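Local coordinates for MAGE domain-containing protein (Xenopus laevis, PDB 7DG2) that probably serves as the MAGE-family Nse3 subunit of the Smc5/6 complex, pairing with Nse1 to shape and hold the Nse4 protein, at residues B[106-118]-B[169-183]. Numbering follows the deposited sequence.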
ATOM      1  N   LEU B 106     -16.326  15.591  -2.947  1.00 17.25           N
ATOM      2  CA  LEU B 106     -17.318  14.995  -3.843  1.00 17.54           C
ATOM      3  C   LEU B 106     -18.732  15.280  -3.357  1.00 17.96           C
ATOM      4  O   LEU B 106     -19.653  15.456  -4.163  1.00 18.60           O
ATOM      5  CB  LEU B 106     -17.109  13.479  -3.948  1.00 15.84           C
ATOM      6  CG  LEU B 106     -15.823  12.990  -4.636  1.00 16.76           C
ATOM      7  CD1 LEU B 106     -15.712  11.471  -4.509  1.00 15.55           C
ATOM      8  CD2 LEU B 106     -15.810  13.381  -6.102  1.00 17.04           C
ATOM      9  N   SER B 107     -18.922  15.282  -2.037  1.00 18.39           N
ATOM     10  CA  SER B 107     -20.237  15.536  -1.462  1.00 20.01           C
ATOM     11  C   SER B 107     -20.732  16.925  -1.831  1.00 20.40           C
ATOM     12  O   SER B 107     -21.867  17.082  -2.292  1.00 22.09           O
ATOM     13  CB  SER B 107     -20.196  15.373   0.058  1.00 19.11           C
ATOM     14  OG  SER B 107     -19.975  14.015   0.430  1.00 20.42           O
ATOM     15  N   LEU B 108     -19.890  17.943  -1.641  1.00 21.02           N
ATOM     16  CA  LEU B 108     -20.308  19.308  -1.955  1.00 20.24           C
ATOM     17  C   LEU B 108     -20.663  19.436  -3.429  1.00 23.51           C
ATOM     18  O   LEU B 108     -21.709  19.991  -3.787  1.00 22.87           O
ATOM     19  CB  LEU B 108     -19.208  20.301  -1.570  1.00 21.29           C
ATOM     20  CG  LEU B 108     -19.577  21.768  -1.853  1.00 25.94           C
ATOM     21  CD1 LEU B 108     -20.750  22.182  -0.988  1.00 26.16           C
ATOM     22  CD2 LEU B 108     -18.388  22.718  -1.652  1.00 21.89           C
ATOM     23  N   ILE B 109     -19.815  18.890  -4.296  1.00 20.69           N
ATOM     24  CA  ILE B 109     -20.048  18.984  -5.733  1.00 21.31           C
ATOM     25  C   ILE B 109     -21.388  18.364  -6.095  1.00 22.31           C
ATOM     26  O   ILE B 109     -22.222  18.984  -6.759  1.00 22.89           O
ATOM     27  CB  ILE B 109     -18.897  18.314  -6.499  1.00 17.80           C
ATOM     28  CG1 ILE B 109     -17.581  19.060  -6.275  1.00 20.44           C
ATOM     29  CG2 ILE B 109     -19.254  18.176  -7.983  1.00 20.94           C
ATOM     30  CD1 ILE B 109     -16.377  18.297  -6.820  1.00 19.32           C
ATOM     31  N   PHE B 110     -21.618  17.126  -5.659  1.00 19.67           N
ATOM     32  CA  PHE B 110     -22.852  16.436  -6.006  1.00 19.23           C
ATOM     33  C   PHE B 110     -24.070  17.125  -5.396  1.00 22.52           C
ATOM     34  O   PHE B 110     -25.083  17.327  -6.076  1.00 23.00           O
ATOM     35  CB  PHE B 110     -22.759  14.972  -5.554  1.00 20.78           C
ATOM     36  CG  PHE B 110     -24.091  14.282  -5.450  1.00 19.72           C
ATOM     37  CD1 PHE B 110     -24.859  14.051  -6.582  1.00 21.85           C
ATOM     38  CD2 PHE B 110     -24.573  13.867  -4.214  1.00 19.77           C
ATOM     39  CE1 PHE B 110     -26.102  13.416  -6.487  1.00 23.73           C
ATOM     40  CE2 PHE B 110     -25.807  13.232  -4.109  1.00 20.57           C
ATOM     41  CZ  PHE B 110     -26.570  13.007  -5.254  1.00 22.52           C
ATOM     42  N   MET B 111     -23.991  17.499  -4.115  1.00 21.18           N
ATOM     43  CA  MET B 111     -25.169  18.027  -3.431  1.00 23.63           C
ATOM     44  C   MET B 111     -25.575  19.388  -3.977  1.00 28.14           C
ATOM     45  O   MET B 111     -26.754  19.753  -3.882  1.00 26.71           O
ATOM     46  CB  MET B 111     -24.917  18.105  -1.921  1.00 26.02           C
ATOM     47  CG  MET B 111     -24.766  16.731  -1.216  1.00 22.52           C
ATOM     48  SD  MET B 111     -26.185  15.623  -1.414  1.00 23.88           S
ATOM     49  CE  MET B 111     -27.343  16.348  -0.243  1.00 27.10           C
ATOM     50  N   LYS B 112     -24.630  20.119  -4.573  1.00 24.60           N
ATOM     51  CA  LYS B 112     -24.870  21.413  -5.196  1.00 29.10           C
ATOM     52  C   LYS B 112     -25.104  21.312  -6.696  1.00 26.66           C
ATOM     53  O   LYS B 112     -24.898  22.295  -7.411  1.00 33.75           O
ATOM     54  CB  LYS B 112     -23.693  22.355  -4.923  1.00 30.62           C
ATOM     55  CG  LYS B 112     -23.588  22.813  -3.493  1.00 33.40           C
ATOM     56  CD  LYS B 112     -24.830  23.591  -3.100  1.00 37.23           C
ATOM     57  CE  LYS B 112     -24.623  24.359  -1.810  1.00 37.90           C
ATOM     58  NZ  LYS B 112     -25.823  25.180  -1.491  1.00 41.44           N
ATOM     59  N   GLY B 113     -25.519  20.153  -7.195  1.00 27.33           N
ATOM     60  CA  GLY B 113     -25.895  20.036  -8.591  1.00 30.36           C
ATOM     61  C   GLY B 113     -24.792  19.630  -9.541  1.00 30.15           C
ATOM     62  O   GLY B 113     -24.878  19.949 -10.732  1.00 30.55           O
ATOM     63  N   ASN B 114     -23.752  18.954  -9.051  1.00 26.65           N
ATOM     64  CA  ASN B 114     -22.691  18.288  -9.819  1.00 23.12           C
ATOM     65  C   ASN B 114     -21.619  19.241 -10.335  1.00 24.03           C
ATOM     66  O   ASN B 114     -20.798  18.842 -11.174  1.00 26.30           O
ATOM     67  CB  ASN B 114     -23.275  17.454 -10.963  1.00 26.02           C
ATOM     68  CG  ASN B 114     -24.214  16.373 -10.452  1.00 27.35           C
ATOM     69  OD1 ASN B 114     -23.825  15.541  -9.634  1.00 26.75           O
ATOM     70  ND2 ASN B 114     -25.464  16.412 -10.891  1.00 30.73           N
ATOM     71  N   THR B 115     -21.568  20.469  -9.827  1.00 25.47           N
ATOM     72  CA  THR B 115     -20.454  21.379 -10.059  1.00 24.19           C
ATOM     73  C   THR B 115     -20.314  22.255  -8.825  1.00 25.47           C
ATOM     74  O   THR B 115     -21.301  22.551  -8.146  1.00 29.30           O
ATOM     75  CB  THR B 115     -20.649  22.257 -11.313  1.00 28.30           C
ATOM     76  OG1 THR B 115     -20.909  21.431 -12.450  1.00 39.46           O
ATOM     77  CG2 THR B 115     -19.403  23.050 -11.605  1.00 28.45           C
ATOM     78  N   ALA B 116     -19.078  22.644  -8.518  1.00 27.49           N
ATOM     79  CA  ALA B 116     -18.808  23.565  -7.425  1.00 27.61           C
ATOM     80  C   ALA B 116     -17.652  24.473  -7.808  1.00 27.56           C
ATOM     81  O   ALA B 116     -16.644  24.013  -8.354  1.00 27.93           O
ATOM     82  CB  ALA B 116     -18.474  22.822  -6.124  1.00 27.70           C
ATOM     83  N   LYS B 117     -17.792  25.764  -7.515  1.00 30.70           N
ATOM     84  CA  LYS B 117     -16.679  26.677  -7.729  1.00 29.99           C
ATOM     85  C   LYS B 117     -15.546  26.358  -6.765  1.00 31.95           C
ATOM     86  O   LYS B 117     -15.770  25.919  -5.629  1.00 28.90           O
ATOM     87  CB  LYS B 117     -17.127  28.129  -7.547  1.00 34.26           C
ATOM     88  CG  LYS B 117     -18.118  28.601  -8.589  1.00 40.76           C
ATOM     89  CD  LYS B 117     -18.083  30.118  -8.743  1.00 47.90           C
ATOM     90  CE  LYS B 117     -18.986  30.574  -9.881  1.00 50.90           C
ATOM     91  NZ  LYS B 117     -18.756  29.775 -11.123  1.00 49.85           N
ATOM     92  N   GLU B 118     -14.311  26.575  -7.227  1.00 28.54           N
ATOM     93  CA  GLU B 118     -13.165  26.383  -6.343  1.00 30.99           C
ATOM     94  C   GLU B 118     -13.321  27.191  -5.061  1.00 33.44           C
ATOM     95  O   GLU B 118     -12.997  26.707  -3.969  1.00 27.94           O
ATOM     96  CB  GLU B 118     -11.856  26.752  -7.050  1.00 26.05           C
ATOM     97  CG  GLU B 118     -10.635  26.582  -6.146  1.00 32.05           C
ATOM     98  CD  GLU B 118      -9.303  26.604  -6.883  1.00 33.33           C
ATOM     99  OE1 GLU B 118      -9.273  27.011  -8.066  1.00 35.66           O
ATOM    100  OE2 GLU B 118      -8.280  26.208  -6.272  1.00 32.18           O
ATOM    101  N   TYR B 169     -11.727  28.862 -11.378  1.00 37.29           N
ATOM    102  CA  TYR B 169     -11.837  27.430 -11.612  1.00 33.73           C
ATOM    103  C   TYR B 169     -13.048  26.843 -10.896  1.00 33.10           C
ATOM    104  O   TYR B 169     -13.488  27.346  -9.857  1.00 29.89           O
ATOM    105  CB  TYR B 169     -10.570  26.705 -11.155  1.00 34.07           C
ATOM    106  CG  TYR B 169      -9.401  26.890 -12.092  1.00 34.93           C
ATOM    107  CD1 TYR B 169      -8.567  27.989 -11.980  1.00 37.50           C
ATOM    108  CD2 TYR B 169      -9.142  25.965 -13.097  1.00 37.90           C
ATOM    109  CE1 TYR B 169      -7.500  28.159 -12.844  1.00 40.47           C
ATOM    110  CE2 TYR B 169      -8.078  26.121 -13.955  1.00 38.07           C
ATOM    111  CZ  TYR B 169      -7.262  27.222 -13.828  1.00 40.55           C
ATOM    112  OH  TYR B 169      -6.203  27.386 -14.689  1.00 49.05           O
ATOM    113  N   GLU B 170     -13.582  25.765 -11.466  1.00 29.36           N
ATOM    114  CA  GLU B 170     -14.661  25.012 -10.845  1.00 27.06           C
ATOM    115  C   GLU B 170     -14.349  23.522 -10.916  1.00 26.55           C
ATOM    116  O   GLU B 170     -13.567  23.063 -11.751  1.00 26.92           O
ATOM    117  CB  GLU B 170     -16.009  25.304 -11.510  1.00 28.71           C
ATOM    118  CG  GLU B 170     -16.040  24.980 -12.988  1.00 33.54           C
ATOM    119  CD  GLU B 170     -17.229  25.607 -13.689  1.00 38.75           C
ATOM    120  OE1 GLU B 170     -17.977  26.361 -13.031  1.00 40.65           O
ATOM    121  OE2 GLU B 170     -17.410  25.341 -14.894  1.00 47.55           O
ATOM    122  N   PHE B 171     -14.986  22.767 -10.026  1.00 27.05           N
ATOM    123  CA  PHE B 171     -14.722  21.346  -9.870  1.00 26.48           C
ATOM    124  C   PHE B 171     -15.937  20.521 -10.269  1.00 24.42           C
ATOM    125  O   PHE B 171     -17.079  20.896  -9.983  1.00 24.15           O
ATOM    126  CB  PHE B 171     -14.378  21.015  -8.423  1.00 26.10           C
ATOM    127  CG  PHE B 171     -13.003  21.417  -7.995  1.00 29.63           C
ATOM    128  CD1 PHE B 171     -11.928  20.559  -8.183  1.00 27.59           C
ATOM    129  CD2 PHE B 171     -12.792  22.613  -7.322  1.00 30.19           C
ATOM    130  CE1 PHE B 171     -10.668  20.900  -7.730  1.00 30.68           C
ATOM    131  CE2 PHE B 171     -11.537  22.956  -6.863  1.00 31.13           C
ATOM    132  CZ  PHE B 171     -10.475  22.107  -7.077  1.00 31.83           C
ATOM    133  N   ARG B 172     -15.682  19.376 -10.905  1.00 20.45           N
ATOM    134  CA  ARG B 172     -16.685  18.342 -11.116  1.00 19.95           C
ATOM    135  C   ARG B 172     -16.091  17.011 -10.670  1.00 19.43           C
ATOM    136  O   ARG B 172     -14.882  16.896 -10.456  1.00 19.48           O
ATOM    137  CB  ARG B 172     -17.111  18.254 -12.591  1.00 26.84           C
ATOM    138  CG  ARG B 172     -17.530  19.580 -13.218  1.00 28.21           C
ATOM    139  CD  ARG B 172     -18.024  19.371 -14.649  1.00 29.99           C
ATOM    140  NE  ARG B 172     -19.169  18.463 -14.688  1.00 36.91           N
ATOM    141  CZ  ARG B 172     -20.435  18.854 -14.563  1.00 38.28           C
ATOM    142  NH1 ARG B 172     -20.711  20.142 -14.392  1.00 36.27           N
ATOM    143  NH2 ARG B 172     -21.424  17.965 -14.601  1.00 32.03           N
ATOM    144  N   TRP B 173     -16.945  15.995 -10.538  1.00 22.02           N
ATOM    145  CA  TRP B 173     -16.434  14.637 -10.363  1.00 20.73           C
ATOM    146  C   TRP B 173     -15.622  14.218 -11.581  1.00 22.63           C
ATOM    147  O   TRP B 173     -16.010  14.484 -12.726  1.00 22.72           O
ATOM    148  CB  TRP B 173     -17.573  13.631 -10.190  1.00 19.12           C
ATOM    149  CG  TRP B 173     -18.290  13.635  -8.884  1.00 18.65           C
ATOM    150  CD1 TRP B 173     -18.405  14.663  -7.999  1.00 17.85           C
ATOM    151  CD2 TRP B 173     -19.027  12.537  -8.333  1.00 18.25           C
ATOM    152  NE1 TRP B 173     -19.171  14.269  -6.916  1.00 16.80           N
ATOM    153  CE2 TRP B 173     -19.559  12.965  -7.100  1.00 19.62           C
ATOM    154  CE3 TRP B 173     -19.279  11.228  -8.763  1.00 19.72           C
ATOM    155  CZ2 TRP B 173     -20.327  12.129  -6.284  1.00 18.88           C
ATOM    156  CZ3 TRP B 173     -20.048  10.394  -7.948  1.00 20.96           C
ATOM    157  CH2 TRP B 173     -20.566  10.854  -6.727  1.00 17.18           C
ATOM    158  N   GLY B 174     -14.499  13.517 -11.327  1.00 21.24           N
ATOM    159  CA  GLY B 174     -13.740  12.889 -12.387  1.00 21.00           C
ATOM    160  C   GLY B 174     -14.211  11.468 -12.705  1.00 21.81           C
ATOM    161  O   GLY B 174     -15.018  10.879 -11.987  1.00 19.72           O
ATOM    162  N   GLN B 175     -13.659  10.928 -13.798  1.00 21.25           N
ATOM    163  CA  GLN B 175     -14.050   9.608 -14.277  1.00 25.12           C
ATOM    164  C   GLN B 175     -13.792   8.523 -13.236  1.00 22.79           C
ATOM    165  O   GLN B 175     -14.560   7.557 -13.137  1.00 22.82           O
ATOM    166  CB  GLN B 175     -13.297   9.294 -15.573  1.00 28.06           C
ATOM    167  CG  GLN B 175     -13.677  10.183 -16.778  1.00 35.88           C
ATOM    168  CD  GLN B 175     -12.567  10.260 -17.833  1.00 34.27           C
ATOM    169  OE1 GLN B 175     -11.374  10.206 -17.506  1.00 37.38           O
ATOM    170  NE2 GLN B 175     -12.958  10.390 -19.103  1.00 36.63           N
ATOM    171  N   ARG B 176     -12.722   8.654 -12.451  1.00 20.07           N
ATOM    172  CA  ARG B 176     -12.467   7.627 -11.439  1.00 17.11           C
ATOM    173  C   ARG B 176     -13.538   7.635 -10.350  1.00 17.69           C
ATOM    174  O   ARG B 176     -13.928   6.569  -9.860  1.00 20.07           O
ATOM    175  CB  ARG B 176     -11.073   7.798 -10.836  1.00 16.55           C
ATOM    176  CG  ARG B 176     -10.771   6.734  -9.776  1.00 16.23           C
ATOM    177  CD  ARG B 176      -9.402   6.920  -9.141  1.00 15.75           C
ATOM    178  NE  ARG B 176      -8.285   6.584 -10.014  1.00 16.28           N
ATOM    179  CZ  ARG B 176      -7.815   5.355 -10.222  1.00 16.91           C
ATOM    180  NH1 ARG B 176      -8.376   4.309  -9.633  1.00 14.68           N
ATOM    181  NH2 ARG B 176      -6.773   5.181 -11.028  1.00 16.66           N
ATOM    182  N   ALA B 177     -14.037   8.820  -9.962  1.00 17.77           N
ATOM    183  CA  ALA B 177     -15.099   8.879  -8.961  1.00 19.19           C
ATOM    184  C   ALA B 177     -16.351   8.160  -9.445  1.00 17.21           C
ATOM    185  O   ALA B 177     -17.002   7.443  -8.675  1.00 16.98           O
ATOM    186  CB  ALA B 177     -15.430  10.334  -8.613  1.00 18.96           C
ATOM    187  N   PHE B 178     -16.712   8.340 -10.715  1.00 18.01           N
ATOM    188  CA  PHE B 178     -17.920   7.678 -11.194  1.00 18.31           C
ATOM    189  C   PHE B 178     -17.778   6.167 -11.240  1.00 20.28           C
ATOM    190  O   PHE B 178     -18.798   5.470 -11.199  1.00 20.75           O
ATOM    191  CB  PHE B 178     -18.309   8.200 -12.578  1.00 17.97           C
ATOM    192  CG  PHE B 178     -18.994   9.532 -12.536  1.00 20.90           C
ATOM    193  CD1 PHE B 178     -20.284   9.638 -12.033  1.00 25.71           C
ATOM    194  CD2 PHE B 178     -18.350  10.672 -12.980  1.00 23.37           C
ATOM    195  CE1 PHE B 178     -20.924  10.867 -11.981  1.00 26.83           C
ATOM    196  CE2 PHE B 178     -18.982  11.895 -12.934  1.00 27.79           C
ATOM    197  CZ  PHE B 178     -20.271  11.995 -12.431  1.00 26.84           C
ATOM    198  N   LYS B 179     -16.545   5.644 -11.314  1.00 18.97           N
ATOM    199  CA  LYS B 179     -16.336   4.199 -11.325  1.00 19.79           C
ATOM    200  C   LYS B 179     -16.113   3.618  -9.935  1.00 19.78           C
ATOM    201  O   LYS B 179     -16.493   2.468  -9.688  1.00 24.09           O
ATOM    202  CB  LYS B 179     -15.140   3.838 -12.215  1.00 20.61           C
ATOM    203  CG  LYS B 179     -15.329   4.188 -13.670  1.00 25.07           C
ATOM    204  CD  LYS B 179     -16.489   3.450 -14.279  1.00 26.56           C
ATOM    205  CE  LYS B 179     -16.670   3.832 -15.743  1.00 30.34           C
ATOM    206  NZ  LYS B 179     -17.786   3.059 -16.367  1.00 35.43           N
ATOM    207  N   GLU B 180     -15.529   4.377  -9.012  1.00 17.04           N
ATOM    208  CA  GLU B 180     -15.262   3.839  -7.688  1.00 17.56           C
ATOM    209  C   GLU B 180     -16.392   4.094  -6.702  1.00 20.47           C
ATOM    210  O   GLU B 180     -16.542   3.326  -5.745  1.00 19.52           O
ATOM    211  CB  GLU B 180     -13.954   4.408  -7.132  1.00 18.81           C
ATOM    212  CG  GLU B 180     -12.709   3.852  -7.844  1.00 18.70           C
ATOM    213  CD  GLU B 180     -11.406   4.229  -7.166  1.00 18.45           C
ATOM    214  OE1 GLU B 180     -11.429   4.925  -6.122  1.00 17.50           O
ATOM    215  OE2 GLU B 180     -10.348   3.807  -7.673  1.00 21.19           O
ATOM    216  N   THR B 181     -17.199   5.130  -6.908  1.00 17.74           N
ATOM    217  CA  THR B 181     -18.361   5.360  -6.045  1.00 17.49           C
ATOM    218  C   THR B 181     -19.542   5.711  -6.951  1.00 19.39           C
ATOM    219  O   THR B 181     -19.545   5.423  -8.152  1.00 19.29           O
ATOM    220  CB  THR B 181     -18.028   6.406  -4.953  1.00 19.69           C
ATOM    221  OG1 THR B 181     -19.061   6.421  -3.954  1.00 18.84           O
ATOM    222  CG2 THR B 181     -17.853   7.819  -5.524  1.00 19.47           C
ATOM    223  N   SER B 182     -20.592   6.291  -6.377  1.00 17.78           N
ATOM    224  CA  SER B 182     -21.774   6.634  -7.151  1.00 20.04           C
ATOM    225  C   SER B 182     -22.458   7.806  -6.472  1.00 17.71           C
ATOM    226  O   SER B 182     -22.217   8.096  -5.302  1.00 16.33           O
ATOM    227  CB  SER B 182     -22.747   5.455  -7.258  1.00 18.57           C
ATOM    228  OG  SER B 182     -23.434   5.247  -6.028  1.00 20.41           O
ATOM    229  N   LYS B 183     -23.344   8.468  -7.213  1.00 19.67           N
ATOM    230  CA  LYS B 183     -24.106   9.547  -6.595  1.00 18.41           C
ATOM    231  C   LYS B 183     -24.924   9.045  -5.409  1.00 17.54           C
ATOM    232  O   LYS B 183     -24.985   9.710  -4.369  1.00 18.21           O
ATOM    233  CB  LYS B 183     -25.012  10.211  -7.631  1.00 19.64           C
ATOM    234  CG  LYS B 183     -24.266  11.050  -8.662  1.00 21.19           C
ATOM    235  CD  LYS B 183     -25.257  11.635  -9.657  1.00 20.50           C
ATOM    236  CE  LYS B 183     -24.579  12.565 -10.641  1.00 22.13           C
ATOM    237  NZ  LYS B 183     -25.575  13.087 -11.650  1.00 25.00           N
TER
HETATM  238  O   HOH W   1     -19.740  16.220 -11.194  1.00 24.13           O
HETATM  239  O   HOH W   2     -10.249  29.323  -8.955  1.00 36.10           O
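A116 and K117 pair antiparallel with F171 and E170 as the edge of a three-stranded sheet in the MAGE homology domain, built as in its relatives from two winged-helix units, while the last turns of helix 94-111, residues 106-111, cross strand 169-173 at about 92°. F171 N gives a short, nearly straight bond to A116 O (2.7 Å), and A116 N returns one to F171 O. Two residues on, past the non-hydrogen-bonded pair K117–E170, E118 N bonds Y169 O at 2.9 Å. Strand 156-160 runs along the far side of strand 169-173. Between helix and sheet lies a hydrophobic layer in which I109 CD1 meets F171 CB at 3.7 Å; separately, E118 CG touches the edge of the F171 ring. With CG anti to its carbonyl carbon (chi1 -74°), W173 turns its indole against the helix; L106 CD2 sits over the face of the five-membered ring, 3.5 Å from its centroid, a CH-pi contact. The same indole donates NE1 to L106 O at 3.0 Å, approaching on the opposite face of that carbonyl from F110 N, the regular helical donor. An alanine in place of W173 would probably leave L106 O without its second donor and open a gap between L106, I109 and F110. Farther along, K183 lays its extended aliphatic chain against the F110 ring, CB 3.6 Å from CE1, and its NZ goes on to a salt bridge with D207, which also accepts from N114 ND2. L106 also packs on F62 of the Nse4 chain, so this corner borders the Nse4 interface. The helix ends in a Schellman motif at G113, after which N114 O takes a 2.8 Å bond from a water that in turn accepts from W173 N.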